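Local coordinates for adhesin (Streptococcus sanguinis SK1 = NCTC 7863, PDB 6VT2), which binds sialylated glycans through two tandem Siglec-like modules and so probably lets the streptococcus adhere to host sialoglycoproteins, at residues Arg212-Glu220 against Phe316-Tyr327; Phe228-Val238 against Ile265-Glu273. All coordinates share one frame; numbering follows the deposited sequence. Where two conformers were deposited one is given.

Contact 1 of 2, residues Arg212-Glu220 against Phe316-Tyr327; sequences RDYIFYRGE and FRIVFANQTDKY. With CA (calcium ion), chain G.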
loop_
_atom_site.group_PDB
_atom_site.type_symbol
_atom_site.label_atom_id
_atom_site.label_comp_id
_atom_site.label_asym_id
_atom_site.label_seq_id
_atom_site.Cartn_x
_atom_site.Cartn_y
_atom_site.Cartn_z
ATOM N N ARG A 212 26.094 -9.598 -1.805
ATOM C CA ARG A 212 26.301 -9.144 -0.455
ATOM C C ARG A 212 26.956 -10.230 0.391
ATOM O O ARG A 212 26.594 -11.405 0.335
ATOM C CB ARG A 212 24.962 -8.772 0.175
ATOM C CG ARG A 212 25.040 -8.216 1.559
ATOM C CD ARG A 212 23.803 -7.392 1.825
ATOM N NE ARG A 212 23.786 -6.936 3.195
ATOM C CZ ARG A 212 22.723 -6.488 3.816
ATOM N NH1 ARG A 212 21.575 -6.404 3.151
ATOM N NH2 ARG A 212 22.805 -6.128 5.084
ATOM N N ASP A 213 27.845 -9.796 1.268
ATOM C CA ASP A 213 28.448 -10.663 2.254
ATOM C C ASP A 213 27.813 -10.337 3.588
ATOM O O ASP A 213 27.900 -9.207 4.068
ATOM C CB ASP A 213 29.947 -10.432 2.339
ATOM C CG ASP A 213 30.698 -11.104 1.237
ATOM O OD1 ASP A 213 30.076 -11.857 0.448
ATOM O OD2 ASP A 213 31.916 -10.869 1.158
ATOM N N TYR A 214 27.152 -11.301 4.167
ATOM C CA TYR A 214 26.580 -11.160 5.496
ATOM C C TYR A 214 27.514 -11.736 6.516
ATOM O O TYR A 214 27.890 -12.903 6.412
ATOM C CB TYR A 214 25.231 -11.850 5.535
ATOM C CG TYR A 214 24.184 -11.273 4.651
ATOM C CD1 TYR A 214 23.299 -10.324 5.113
ATOM C CD2 TYR A 214 24.018 -11.764 3.354
ATOM C CE1 TYR A 214 22.272 -9.883 4.269
ATOM C CE2 TYR A 214 22.998 -11.291 2.530
ATOM C CZ TYR A 214 22.182 -10.333 2.992
ATOM O OH TYR A 214 21.156 -9.871 2.202
ATOM N N ILE A 215 27.923 -10.908 7.461
ATOM C CA ILE A 215 28.919 -11.319 8.417
ATOM C C ILE A 215 28.209 -11.995 9.557
ATOM O O ILE A 215 27.270 -11.425 10.120
ATOM C CB ILE A 215 29.697 -10.131 8.938
ATOM C CG1 ILE A 215 30.531 -9.538 7.849
ATOM C CG2 ILE A 215 30.644 -10.612 10.029
ATOM C CD1 ILE A 215 31.080 -8.125 8.253
ATOM N N PHE A 216 28.692 -13.183 9.925
ATOM C CA PHE A 216 28.206 -13.898 11.086
ATOM C C PHE A 216 29.397 -14.094 11.987
ATOM O O PHE A 216 30.392 -14.682 11.587
ATOM C CB PHE A 216 27.573 -15.240 10.715
ATOM C CG PHE A 216 26.176 -15.110 10.244
ATOM C CD1 PHE A 216 25.826 -14.468 9.060
ATOM C CD2 PHE A 216 25.169 -15.683 10.998
ATOM C CE1 PHE A 216 24.479 -14.390 8.686
ATOM C CE2 PHE A 216 23.856 -15.521 10.647
ATOM C CZ PHE A 216 23.535 -14.923 9.483
ATOM N N TYR A 217 29.265 -13.675 13.205
ATOM C CA TYR A 217 30.335 -13.834 14.172
ATOM C C TYR A 217 30.233 -15.206 14.776
ATOM O O TYR A 217 29.161 -15.590 15.263
ATOM C CB TYR A 217 30.210 -12.761 15.262
ATOM C CG TYR A 217 30.521 -11.422 14.699
ATOM C CD1 TYR A 217 31.799 -10.985 14.504
ATOM C CD2 TYR A 217 29.487 -10.624 14.260
ATOM C CE1 TYR A 217 32.042 -9.779 13.914
ATOM C CE2 TYR A 217 29.746 -9.424 13.656
ATOM C CZ TYR A 217 31.025 -8.995 13.521
ATOM O OH TYR A 217 31.279 -7.805 12.871
ATOM N N ARG A 218 31.338 -15.932 14.794
ATOM C CA ARG A 218 31.334 -17.276 15.325
ATOM C C ARG A 218 30.811 -17.261 16.752
ATOM O O ARG A 218 31.230 -16.462 17.569
ATOM C CB ARG A 218 32.755 -17.862 15.257
ATOM C CG ARG A 218 33.225 -17.977 13.816
ATOM C CD ARG A 218 34.747 -18.172 13.709
ATOM N NE ARG A 218 35.181 -19.379 14.357
ATOM C CZ ARG A 218 35.982 -19.429 15.429
ATOM N NH1 ARG A 218 36.477 -18.329 15.940
ATOM N NH2 ARG A 218 36.337 -20.555 15.966
ATOM N N GLY A 219 29.877 -18.137 17.051
ATOM C CA GLY A 219 29.364 -18.267 18.377
ATOM C C GLY A 219 28.349 -17.259 18.800
ATOM O O GLY A 219 27.993 -17.250 19.988
ATOM N N GLU A 220 27.815 -16.472 17.963
ATOM C CA GLU A 220 26.762 -15.505 18.272
ATOM C C GLU A 220 25.690 -15.626 17.211
ATOM O O GLU A 220 25.978 -15.567 16.026
ATOM C CB GLU A 220 27.245 -14.057 18.273
ATOM C CG GLU A 220 28.271 -13.798 19.392
ATOM C CD GLU A 220 28.621 -12.324 19.548
ATOM O OE1 GLU A 220 29.319 -11.990 20.566
ATOM O OE2 GLU A 220 28.185 -11.502 18.707
ATOM N N PHE A 316 25.006 -14.741 -2.929
ATOM C CA PHE A 316 25.252 -14.000 -1.693
ATOM C C PHE A 316 26.075 -14.933 -0.821
ATOM O O PHE A 316 26.198 -16.126 -1.111
ATOM C CB PHE A 316 23.993 -13.523 -0.998
ATOM C CG PHE A 316 23.206 -14.584 -0.407
ATOM C CD1 PHE A 316 22.349 -15.308 -1.150
ATOM C CD2 PHE A 316 23.303 -14.890 0.922
ATOM C CE1 PHE A 316 21.616 -16.348 -0.621
ATOM C CE2 PHE A 316 22.569 -15.921 1.463
ATOM C CZ PHE A 316 21.693 -16.634 0.712
ATOM N N ARG A 317 26.751 -14.355 0.177
ATOM C CA ARG A 317 27.573 -15.167 1.040
ATOM C C ARG A 317 27.301 -14.876 2.494
ATOM O O ARG A 317 26.897 -13.794 2.865
ATOM C CB ARG A 317 29.087 -14.925 0.810
ATOM C CG ARG A 317 29.468 -14.993 -0.689
ATOM C CD ARG A 317 30.952 -15.085 -0.907
ATOM N NE ARG A 317 31.628 -13.933 -0.379
ATOM C CZ ARG A 317 32.955 -13.802 -0.425
ATOM N NH1 ARG A 317 33.699 -14.750 -0.983
ATOM N NH2 ARG A 317 33.513 -12.742 0.091
ATOM N N ILE A 318 27.520 -15.884 3.285
ATOM C CA ILE A 318 27.750 -15.729 4.711
ATOM C C ILE A 318 29.239 -15.842 4.905
ATOM O O ILE A 318 29.830 -16.830 4.490
ATOM C CB ILE A 318 26.965 -16.768 5.526
ATOM C CG1 ILE A 318 25.528 -16.323 5.534
ATOM C CG2 ILE A 318 27.539 -16.885 6.969
ATOM C CD1 ILE A 318 24.586 -17.374 6.110
ATOM N N VAL A 319 29.831 -14.881 5.623
ATOM C CA VAL A 319 31.259 -14.853 5.905
ATOM C C VAL A 319 31.431 -14.865 7.411
ATOM O O VAL A 319 30.805 -14.081 8.116
ATOM C CB VAL A 319 31.961 -13.652 5.262
ATOM C CG1 VAL A 319 33.411 -13.631 5.659
ATOM C CG2 VAL A 319 31.789 -13.792 3.728
ATOM N N PHE A 320 32.273 -15.752 7.887
ATOM C CA PHE A 320 32.461 -15.950 9.318
ATOM C C PHE A 320 33.454 -14.925 9.835
ATOM O O PHE A 320 34.444 -14.596 9.177
ATOM C CB PHE A 320 32.986 -17.350 9.647
ATOM C CG PHE A 320 32.322 -18.486 8.933
ATOM C CD1 PHE A 320 31.037 -18.410 8.401
ATOM C CD2 PHE A 320 32.986 -19.660 8.834
ATOM C CE1 PHE A 320 30.488 -19.495 7.711
ATOM C CE2 PHE A 320 32.444 -20.740 8.175
ATOM C CZ PHE A 320 31.200 -20.637 7.605
ATOM N N ALA A 321 33.207 -14.448 11.014
ATOM C CA ALA A 321 34.142 -13.565 11.693
ATOM C C ALA A 321 34.379 -14.027 13.113
ATOM O O ALA A 321 33.501 -14.543 13.781
ATOM C CB ALA A 321 33.625 -12.155 11.692
ATOM N N ASN A 322 35.578 -13.757 13.586
ATOM C CA ASN A 322 35.887 -14.015 14.975
ATOM C C ASN A 322 35.273 -12.928 15.814
ATOM O O ASN A 322 35.227 -11.762 15.408
ATOM C CB ASN A 322 37.384 -14.012 15.199
ATOM C CG ASN A 322 38.077 -15.110 14.507
ATOM O OD1 ASN A 322 37.684 -16.274 14.587
ATOM N ND2 ASN A 322 39.114 -14.777 13.801
ATOM N N GLN A 323 34.922 -13.275 17.035
ATOM C CA GLN A 323 34.383 -12.264 17.940
ATOM C C GLN A 323 35.326 -11.109 18.190
ATOM O O GLN A 323 34.857 -9.978 18.409
ATOM C CB GLN A 323 33.981 -12.907 19.266
ATOM C CG GLN A 323 32.696 -13.676 19.093
ATOM C CD GLN A 323 32.205 -14.280 20.363
ATOM O OE1 GLN A 323 32.463 -13.731 21.484
ATOM N NE2 GLN A 323 31.546 -15.427 20.257
ATOM N N THR A 324 36.611 -11.363 18.179
ATOM C CA THR A 324 37.516 -10.264 18.407
ATOM C C THR A 324 37.343 -9.197 17.354
ATOM O O THR A 324 37.684 -8.048 17.611
ATOM C CB THR A 324 38.954 -10.756 18.508
ATOM O OG1 THR A 324 39.738 -9.609 18.863
ATOM C CG2 THR A 324 39.468 -11.326 17.220
ATOM N N ASP A 325 36.776 -9.527 16.191
ATOM C CA ASP A 325 36.582 -8.522 15.178
ATOM C C ASP A 325 35.502 -7.519 15.560
ATOM O O ASP A 325 35.475 -6.418 14.997
ATOM C CB ASP A 325 36.226 -9.195 13.856
ATOM C CG ASP A 325 37.325 -9.949 13.246
ATOM O OD1 ASP A 325 38.427 -9.991 13.801
ATOM O OD2 ASP A 325 37.059 -10.583 12.183
ATOM N N LYS A 326 34.611 -7.842 16.493
ATOM C CA LYS A 326 33.634 -6.851 16.902
ATOM C C LYS A 326 33.807 -6.293 18.289
ATOM O O LYS A 326 33.056 -5.400 18.648
ATOM C CB LYS A 326 32.221 -7.405 16.789
ATOM C CG LYS A 326 31.991 -8.545 17.648
ATOM C CD LYS A 326 30.432 -8.940 17.637
ATOM C CE LYS A 326 29.575 -8.075 18.423
ATOM N NZ LYS A 326 28.197 -8.617 18.605
ATOM N N TYR A 327 34.702 -6.825 19.092
ATOM C CA TYR A 327 34.918 -6.361 20.452
ATOM C C TYR A 327 36.273 -5.703 20.577
ATOM O O TYR A 327 37.267 -6.231 20.093
ATOM C CB TYR A 327 34.889 -7.564 21.446
ATOM C CG TYR A 327 33.500 -8.127 21.518
ATOM C CD1 TYR A 327 32.439 -7.344 21.968
ATOM C CD2 TYR A 327 33.230 -9.419 21.132
ATOM C CE1 TYR A 327 31.158 -7.830 21.996
ATOM C CE2 TYR A 327 31.963 -9.897 21.128
ATOM C CZ TYR A 327 30.921 -9.119 21.581
ATOM O OH TYR A 327 29.610 -9.588 21.599
HETATM CA CA CA G . 39.299 -7.003 19.009
HETATM O O HOH W 1 30.229 -17.760 21.696
HETATM O O HOH W 2 29.889 -13.500 22.558
HETATM O O HOH W 3 38.539 -5.040 17.670
HETATM O O HOH W 4 40.759 -7.097 17.088
HETATM O O HOH W 5 40.285 -4.970 19.650
#
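The carboxylate of E220 is held at both oxygens by the segment that ends at Y327. OE1 accepts from the hydroxyl of Y327, OH to OE1 2.6 Å, and OE2 forms a salt bridge with K326, NZ to OE2 2.9 Å. Each E220 oxygen accepts on its syn lone pair. A water also donates to OE1 of E220 and to OE1 of Q323. These bonds lie past the end of a parallel strand pair, 213-217 beside 314-321, at the edge of a mixed sheet in the second Siglec-like module. The backbone ladder runs from R317 N on R212 O to R218 N on A321 O. Beyond it, Q323 takes over with its side chain: NE2 donates to R218 O at 2.9 Å, nearly straight at 173°.

The side chains of D213, I215 and Y217 share one face with R317, V319 and A321. There R317 grips D213 side-on, NE to OD1 and NH2 to OD2, both at 2.7 Å. The bend of R317 at chi3 (-61°) turns its guanidinium alongside the carboxylate, with the two planes 25° apart. On the other face, the CG2 branch of I318 meets CD1 of the F216 ring at 3.6 Å. F320, also on that face, touches the bound sialic acid. R218 hydrogen-bonds to the carbonyls of K287 and L289. R218 NH1 bonds weakly to N322 OD1, whose stronger partner is the hydroxyl of S389.

The last residues of 316-327 reach a calcium ion shared with D393. T324 binds it through O and OG1, Y327 through O; three waters also bind. The Y217 ring is sandwiched between I215 CG2 on one face and K326 on the other, where K326 CD sits 3.8 Å from the ring centroid.

Contact 2 of 2, residues Phe228-Val238 against Ile265-Glu273; sequences FYDNSGKITNV and INNPNNATE. With CA (calcium ion), chain J.
The side-chain amide of N270 meets the backbone of I235 with both its ends. OD1 accepts from I235 N at 2.9 Å, in the carbonyl plane and on a lone pair. ND2 donates to I235 O, also at 2.9 Å, and both bonds have N-H...acceptor angles of 167°. With chi1 at 68°, CG of N270 sits between its own backbone N and carbonyl carbon, and the amide reaches I235 like a neighbouring strand. I235 O also accepts from K234 NZ. That ammonium donates to N267 O at 2.9 Å and makes a weak bond to I265 O, so it gathers carbonyls from the 265-273 loop.

Two backbone bonds flank A271. Its N donates to G233 O, and its O accepts from D230 N at 2.9 Å. Its methyl packs on I235, CB to CG1 3.6 Å. In one of its two conformers, E273 lies alongside the Y229 ring, with CB over the face and the carboxylate stacked, 7° from parallel. At the other end, I265 CD1 reaches the T236 backbone and V238.

Outward, the type I turn D230-G233 is closed by G233 N on D230 O. Within it D230 OD2 accepts from S232 N in an Asx turn and from S232 OG at 2.6 Å. S232 OG accepts from K234 N, an ST turn. Both carboxylate oxygens of D230, with N231 OD1, bind calcium; D201, V203 and D305 complete the protein ligands. The loop 265-273 thus bonds to both ends of a calcium-binding turn, which joins strands of the two sheets of this Siglec-like, immunoglobulin-related beta sandwich.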
loop_
_atom_site.group_PDB
_atom_site.type_symbol
_atom_site.label_atom_id
_atom_site.label_comp_id
_atom_site.label_asym_id
_atom_site.label_seq_id
_atom_site.Cartn_x
_atom_site.Cartn_y
_atom_site.Cartn_z
ATOM N N PHE A 228 13.941 -9.128 -2.246
ATOM C CA PHE A 228 13.610 -9.453 -3.631
ATOM C C PHE A 228 12.448 -8.581 -4.070
ATOM O O PHE A 228 11.573 -8.271 -3.276
ATOM C CB PHE A 228 13.201 -10.887 -3.781
ATOM C CG PHE A 228 14.192 -11.892 -3.231
ATOM C CD1 PHE A 228 14.201 -12.223 -1.894
ATOM C CD2 PHE A 228 15.087 -12.515 -4.068
ATOM C CE1 PHE A 228 15.084 -13.185 -1.399
ATOM C CE2 PHE A 228 15.988 -13.407 -3.575
ATOM C CZ PHE A 228 16.008 -13.752 -2.267
ATOM N N TYR A 229 12.405 -8.226 -5.350
ATOM C CA TYR A 229 11.204 -7.601 -5.883
ATOM C C TYR A 229 11.021 -8.050 -7.318
ATOM O O TYR A 229 11.875 -8.680 -7.926
ATOM C CB TYR A 229 11.270 -6.081 -5.813
ATOM C CG TYR A 229 12.247 -5.443 -6.730
ATOM C CD1 TYR A 229 11.870 -5.064 -8.008
ATOM C CD2 TYR A 229 13.551 -5.165 -6.309
ATOM C CE1 TYR A 229 12.779 -4.418 -8.825
ATOM C CE2 TYR A 229 14.446 -4.544 -7.121
ATOM C CZ TYR A 229 14.063 -4.176 -8.372
ATOM O OH TYR A 229 15.003 -3.577 -9.182
ATOM N N ASP A 230 9.848 -7.820 -7.814
ATOM C CA ASP A 230 9.579 -8.130 -9.227
ATOM C C ASP A 230 8.855 -6.928 -9.812
ATOM O O ASP A 230 8.115 -6.306 -9.090
ATOM C CB ASP A 230 8.764 -9.411 -9.353
ATOM C CG ASP A 230 8.628 -9.899 -10.769
ATOM O OD1 ASP A 230 9.597 -10.131 -11.352
ATOM O OD2 ASP A 230 7.503 -9.911 -11.204
ATOM N N ASN A 231 8.912 -6.738 -11.126
ATOM C CA ASN A 231 8.174 -5.655 -11.820
ATOM C C ASN A 231 6.646 -5.847 -11.671
ATOM O O ASN A 231 5.961 -4.890 -11.643
ATOM C CB ASN A 231 8.583 -5.563 -13.290
ATOM C CG ASN A 231 8.186 -6.770 -14.088
ATOM O OD1 ASN A 231 8.138 -7.814 -13.559
ATOM N ND2 ASN A 231 7.848 -6.621 -15.346
ATOM N N SER A 232 6.151 -7.071 -11.485
ATOM C CA SER A 232 4.714 -7.338 -11.249
ATOM C C SER A 232 4.320 -7.011 -9.808
ATOM O O SER A 232 3.158 -7.020 -9.522
ATOM C CB SER A 232 4.367 -8.741 -11.505
ATOM O OG SER A 232 5.001 -9.559 -10.548
ATOM N N GLY A 233 5.301 -6.885 -8.914
ATOM C CA GLY A 233 5.041 -6.711 -7.521
ATOM C C GLY A 233 4.783 -7.995 -6.785
ATOM O O GLY A 233 4.458 -7.929 -5.583
ATOM N N LYS A 234 4.944 -9.155 -7.450
ATOM C CA LYS A 234 4.622 -10.435 -6.846
ATOM C C LYS A 234 5.710 -11.452 -7.144
ATOM O O LYS A 234 6.094 -11.651 -8.304
ATOM C CB LYS A 234 3.270 -10.930 -7.350
ATOM C CG LYS A 234 2.940 -12.332 -7.011
ATOM C CD LYS A 234 2.866 -12.562 -5.489
ATOM C CE LYS A 234 2.393 -13.968 -5.202
ATOM N NZ LYS A 234 2.628 -14.368 -3.804
ATOM N N ILE A 235 6.210 -12.081 -6.092
ATOM C CA ILE A 235 7.060 -13.256 -6.199
ATOM C C ILE A 235 6.340 -14.425 -5.575
ATOM O O ILE A 235 5.734 -14.307 -4.498
ATOM C CB ILE A 235 8.425 -12.983 -5.530
ATOM C CG1 ILE A 235 9.160 -11.945 -6.390
ATOM C CG2 ILE A 235 9.178 -14.232 -5.277
ATOM C CD1 ILE A 235 10.437 -11.462 -5.697
ATOM N N THR A 236 6.417 -15.553 -6.270
ATOM C CA THR A 236 5.775 -16.779 -5.843
ATOM C C THR A 236 6.740 -17.766 -5.233
ATOM O O THR A 236 6.296 -18.637 -4.485
ATOM C CB THR A 236 5.053 -17.472 -6.998
ATOM O OG1 THR A 236 5.967 -17.872 -8.028
ATOM C CG2 THR A 236 4.020 -16.506 -7.564
ATOM N N ASN A 237 8.044 -17.677 -5.512
ATOM C CA ASN A 237 8.953 -18.671 -4.979
ATOM C C ASN A 237 10.322 -18.060 -4.877
ATOM O O ASN A 237 10.729 -17.360 -5.802
ATOM C CB ASN A 237 9.007 -19.898 -5.874
ATOM C CG ASN A 237 10.019 -20.900 -5.407
ATOM O OD1 ASN A 237 11.169 -20.893 -5.852
ATOM N ND2 ASN A 237 9.614 -21.751 -4.490
ATOM N N VAL A 238 11.039 -18.395 -3.792
ATOM C CA VAL A 238 12.459 -18.116 -3.608
ATOM C C VAL A 238 13.140 -19.448 -3.389
ATOM O O VAL A 238 12.715 -20.239 -2.529
ATOM C CB VAL A 238 12.692 -17.152 -2.443
ATOM C CG1 VAL A 238 14.171 -17.005 -2.166
ATOM C CG2 VAL A 238 12.011 -15.854 -2.709
ATOM N N ILE A 265 5.608 -14.809 1.378
ATOM C CA ILE A 265 5.784 -15.441 0.078
ATOM C C ILE A 265 4.474 -15.699 -0.646
ATOM O O ILE A 265 4.429 -15.613 -1.877
ATOM C CB ILE A 265 6.606 -16.732 0.262
ATOM C CG1 ILE A 265 6.941 -17.321 -1.083
ATOM C CG2 ILE A 265 5.873 -17.757 1.109
ATOM C CD1 ILE A 265 7.828 -16.490 -1.930
ATOM N N ASN A 266 3.399 -15.956 0.081
ATOM C CA ASN A 266 2.106 -16.315 -0.528
ATOM C C ASN A 266 1.168 -15.117 -0.575
ATOM O O ASN A 266 0.069 -15.302 -0.996
ATOM C CB ASN A 266 1.467 -17.474 0.234
ATOM C CG ASN A 266 2.305 -18.732 0.203
ATOM O OD1 ASN A 266 3.027 -18.985 -0.741
ATOM N ND2 ASN A 266 2.309 -19.476 1.292
ATOM N N ASN A 267 1.603 -13.957 -0.141
ATOM C CA ASN A 267 0.741 -12.772 -0.119
ATOM C C ASN A 267 0.718 -12.112 -1.482
ATOM O O ASN A 267 1.657 -12.203 -2.207
ATOM C CB ASN A 267 1.218 -11.700 0.846
ATOM C CG ASN A 267 1.164 -12.141 2.283
ATOM O OD1 ASN A 267 0.521 -13.106 2.611
ATOM N ND2 ASN A 267 1.888 -11.430 3.113
ATOM N N PRO A 268 -0.353 -11.412 -1.828
ATOM C CA PRO A 268 -0.304 -10.650 -3.027
ATOM C C PRO A 268 0.515 -9.369 -2.827
ATOM O O PRO A 268 0.669 -8.924 -1.747
ATOM C CB PRO A 268 -1.761 -10.253 -3.275
ATOM C CG PRO A 268 -2.447 -10.407 -1.946
ATOM C CD PRO A 268 -1.636 -11.381 -1.122
ATOM N N ASN A 269 1.046 -8.838 -3.917
ATOM C CA ASN A 269 1.746 -7.542 -3.899
ATOM C C ASN A 269 2.863 -7.581 -2.858
ATOM O O ASN A 269 3.090 -6.588 -2.234
ATOM C CB ASN A 269 0.727 -6.410 -3.705
ATOM C CG ASN A 269 1.357 -5.053 -3.770
ATOM O OD1 ASN A 269 0.988 -4.112 -3.096
ATOM N ND2 ASN A 269 2.349 -4.935 -4.584
ATOM N N ASN A 270 3.555 -8.705 -2.806
ATOM C CA ASN A 270 4.525 -8.987 -1.762
ATOM C C ASN A 270 5.947 -8.601 -2.114
ATOM O O ASN A 270 6.847 -8.831 -1.316
ATOM C CB ASN A 270 4.484 -10.456 -1.408
ATOM C CG ASN A 270 4.984 -11.346 -2.499
ATOM O OD1 ASN A 270 5.232 -10.886 -3.637
ATOM N ND2 ASN A 270 5.097 -12.631 -2.192
ATOM N N ALA A 271 6.175 -7.939 -3.228
ATOM C CA ALA A 271 7.523 -7.850 -3.732
ATOM C C ALA A 271 7.677 -6.677 -4.673
ATOM O O ALA A 271 7.852 -6.855 -5.878
ATOM C CB ALA A 271 7.905 -9.149 -4.419
ATOM N N THR A 272 7.569 -5.493 -4.125
ATOM C CA THR A 272 7.820 -4.261 -4.882
ATOM C C THR A 272 9.196 -3.738 -4.495
ATOM O O THR A 272 9.694 -4.093 -3.525
ATOM C CB THR A 272 6.747 -3.211 -4.627
ATOM O OG1 THR A 272 6.866 -2.681 -3.311
ATOM C CG2 THR A 272 5.378 -3.799 -4.853
ATOM N N GLU A 273 9.730 -2.807 -5.262
ATOM C CA GLU A 273 11.059 -2.273 -4.899
ATOM C C GLU A 273 10.927 -1.529 -3.568
ATOM O O GLU A 273 11.805 -1.626 -2.749
ATOM C CB GLU A 273 11.578 -1.387 -6.032
ATOM C CG GLU A 273 13.053 -1.079 -5.932
ATOM C CD GLU A 273 13.712 -0.549 -7.198
ATOM O OE1 GLU A 273 13.037 -0.454 -8.232
ATOM O OE2 GLU A 273 14.907 -0.256 -7.140
HETATM CA CA CA J . 8.318 -10.202 -13.514
HETATM O O HOH W 6 3.819 -18.873 -3.544
#

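Coming from the N terminus, the chain reaches strand 213-217 of contact 1 first among these parts. It turns into strand 222-229 of the other sheet, then passes the calcium-binding turn into strand 235-239. After helix 244-255 and strand 259-261, the loop 265-273 comes back to that turn and closes contact 2. Strands 277-283 and 296-305 follow before strand 314-321 closes contact 1. Contact 2 is therefore nested inside the larger loop. Their centres are about 29 Å apart and they do not touch. Strands 213-217 and 235-239 form opposite edges of one mixed sheet, so the contacts serve both its edges. Each holds ligands of a different calcium ion.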